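Local structure of ethyl acetate hydrolase (Pseudomonas veronii, 5EFZ) at residues D312-S315 with E316-I320. The protein hydrolyses ethyl acetate to ethanol and acetate, a step in the bacterial breakdown of short-chain methyl ketones such as 2-butanone. Sequence-based numbering, arbitrary orientation.
Sequences DCLS and EQKMI. With EDO (1,2-ethanediol), chain M; EDO (1,2-ethanediol), chain H.
Cys-313 and Leu-314 meet Gln-317 and Lys-318 one turn further along in a local, i to i+4 contact in the C-terminal part of helix 310-317, the helix of the beta-alpha-beta unit between strands 296-300 and 324-325 of the alpha/beta hydrolase fold. Two backbone bonds hold it: Gln-317 N to Cys-313 O at 2.9 Å and Lys-318 N to Leu-314 O at 3.1 Å. The same two donor residues open a type I turn, Gln-317 to Ile-320.

On the outer side, the extended Lys-318 chain crosses Leu-314 at a slant, its CG 3.3 Å from Leu-314 O and its CE 3.9 Å from Leu-314 CG, and NZ donates to O1 of an ethanediol at 2.8 Å. Ser-315 OG, turned between its own N and carbonyl carbon (chi1 68°), bends back onto Asp-312 O at 2.8 Å, tilted 34° from the carbonyl plane. Gln-317 NE2 bonds to Ser-323 OG, tying the helix to the chain ahead of strand 324-325.

Glu-316 is buried, and both its carboxylate oxygens are satisfied: OE1 takes Ala-178 N, while OE2 takes Arg-179 N and, at 2.6 Å, O2 of a second ethanediol. With an alanine here, the N-H groups of Ala-178 and Arg-179 would probably lose their acceptor and the 178-179 loop its tie to the helix. Those two amide bonds join this helix to the loop after strand 170-174, and donors so placed on one carboxylate probably favour its ionised form.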
loop_
_atom_site.group_PDB
_atom_site.type_symbol
_atom_site.label_atom_id
_atom_site.label_comp_id
_atom_site.label_asym_id
_atom_site.label_seq_id
_atom_site.Cartn_x
_atom_site.Cartn_y
_atom_site.Cartn_z
ATOM N N ASP A 312 -10.990 10.192 1.409
ATOM C CA ASP A 312 -10.968 10.361 2.872
ATOM C C ASP A 312 -11.121 11.841 3.243
ATOM O O ASP A 312 -11.933 12.204 4.103
ATOM C CB ASP A 312 -9.666 9.862 3.498
ATOM C CG ASP A 312 -9.530 8.322 3.513
ATOM O OD1 ASP A 312 -10.552 7.587 3.464
ATOM O OD2 ASP A 312 -8.367 7.858 3.561
ATOM N N CYS A 313 -10.359 12.699 2.571
ATOM C CA CYS A 313 -10.302 14.096 2.987
ATOM C C CYS A 313 -11.523 14.821 2.480
ATOM O O CYS A 313 -11.997 15.734 3.139
ATOM C CB CYS A 313 -9.028 14.790 2.494
ATOM S SG CYS A 313 -7.536 14.002 3.192
ATOM N N LEU A 314 -12.012 14.420 1.314
ATOM C CA LEU A 314 -13.227 15.046 0.804
ATOM C C LEU A 314 -14.403 14.816 1.778
ATOM O O LEU A 314 -15.216 15.722 2.019
ATOM C CB LEU A 314 -13.548 14.512 -0.589
ATOM C CG LEU A 314 -14.821 15.078 -1.233
ATOM C CD1 LEU A 314 -14.762 16.619 -1.359
ATOM C CD2 LEU A 314 -15.081 14.414 -2.565
ATOM N N SER A 315 -14.499 13.605 2.348
ATOM C CA SER A 315 -15.644 13.289 3.196
ATOM C C SER A 315 -15.634 14.157 4.448
ATOM O O SER A 315 -16.703 14.523 4.952
ATOM C CB SER A 315 -15.681 11.806 3.578
ATOM O OG SER A 315 -14.606 11.479 4.431
ATOM N N GLU A 316 -14.448 14.512 4.926
ATOM C CA GLU A 316 -14.321 15.419 6.085
ATOM C C GLU A 316 -14.566 16.886 5.680
ATOM O O GLU A 316 -15.212 17.648 6.417
ATOM C CB GLU A 316 -12.945 15.287 6.730
ATOM C CG GLU A 316 -12.720 13.899 7.360
ATOM C CD GLU A 316 -11.420 13.769 8.151
ATOM O OE1 GLU A 316 -10.446 14.558 7.942
ATOM O OE2 GLU A 316 -11.389 12.863 9.009
ATOM N N GLN A 317 -14.052 17.278 4.520
ATOM C CA GLN A 317 -14.208 18.671 4.082
ATOM C C GLN A 317 -15.684 19.061 3.978
ATOM O O GLN A 317 -16.077 20.186 4.316
ATOM C CB GLN A 317 -13.505 18.914 2.744
ATOM C CG GLN A 317 -13.546 20.398 2.317
ATOM C CD GLN A 317 -14.763 20.717 1.443
ATOM O OE1 GLN A 317 -15.241 19.849 0.701
ATOM N NE2 GLN A 317 -15.250 21.975 1.504
ATOM N N LYS A 318 -16.509 18.111 3.557
ATOM C CA LYS A 318 -17.939 18.356 3.425
ATOM C C LYS A 318 -18.592 18.709 4.739
ATOM O O LYS A 318 -19.671 19.288 4.744
ATOM C CB LYS A 318 -18.624 17.131 2.815
ATOM C CG LYS A 318 -18.254 16.909 1.348
ATOM C CD LYS A 318 -19.037 15.734 0.776
ATOM C CE LYS A 318 -18.630 15.412 -0.652
ATOM N NZ LYS A 318 -19.214 14.077 -1.025
ATOM N N MET A 319 -17.943 18.364 5.854
ATOM C CA MET A 319 -18.479 18.618 7.197
ATOM C C MET A 319 -17.917 19.885 7.871
ATOM O O MET A 319 -18.304 20.229 8.996
ATOM C CB MET A 319 -18.211 17.406 8.112
ATOM C CG MET A 319 -19.011 16.158 7.733
ATOM S SD MET A 319 -18.590 14.782 8.830
ATOM C CE MET A 319 -19.729 13.528 8.249
ATOM N N ILE A 320 -16.997 20.563 7.191
ATOM C CA ILE A 320 -16.350 21.756 7.757
ATOM C C ILE A 320 -16.942 23.035 7.138
ATOM O O ILE A 320 -16.777 23.297 5.946
ATOM C CB ILE A 320 -14.827 21.748 7.522
ATOM C CG1 ILE A 320 -14.208 20.453 8.067
ATOM C CG2 ILE A 320 -14.190 22.960 8.192
ATOM C CD1 ILE A 320 -12.720 20.277 7.694
HETATM C C1 EDO M . -11.308 9.623 7.098
HETATM O O1 EDO M . -10.907 8.757 8.151
HETATM C C2 EDO M . -12.710 10.143 7.402
HETATM O O2 EDO M . -12.784 10.647 8.746
HETATM C C1 EDO H . -16.595 11.380 -0.251
HETATM O O1 EDO H . -17.688 12.157 0.270
HETATM C C2 EDO H . -16.895 10.965 -1.689
HETATM O O2 EDO H . -15.660 10.622 -2.346
#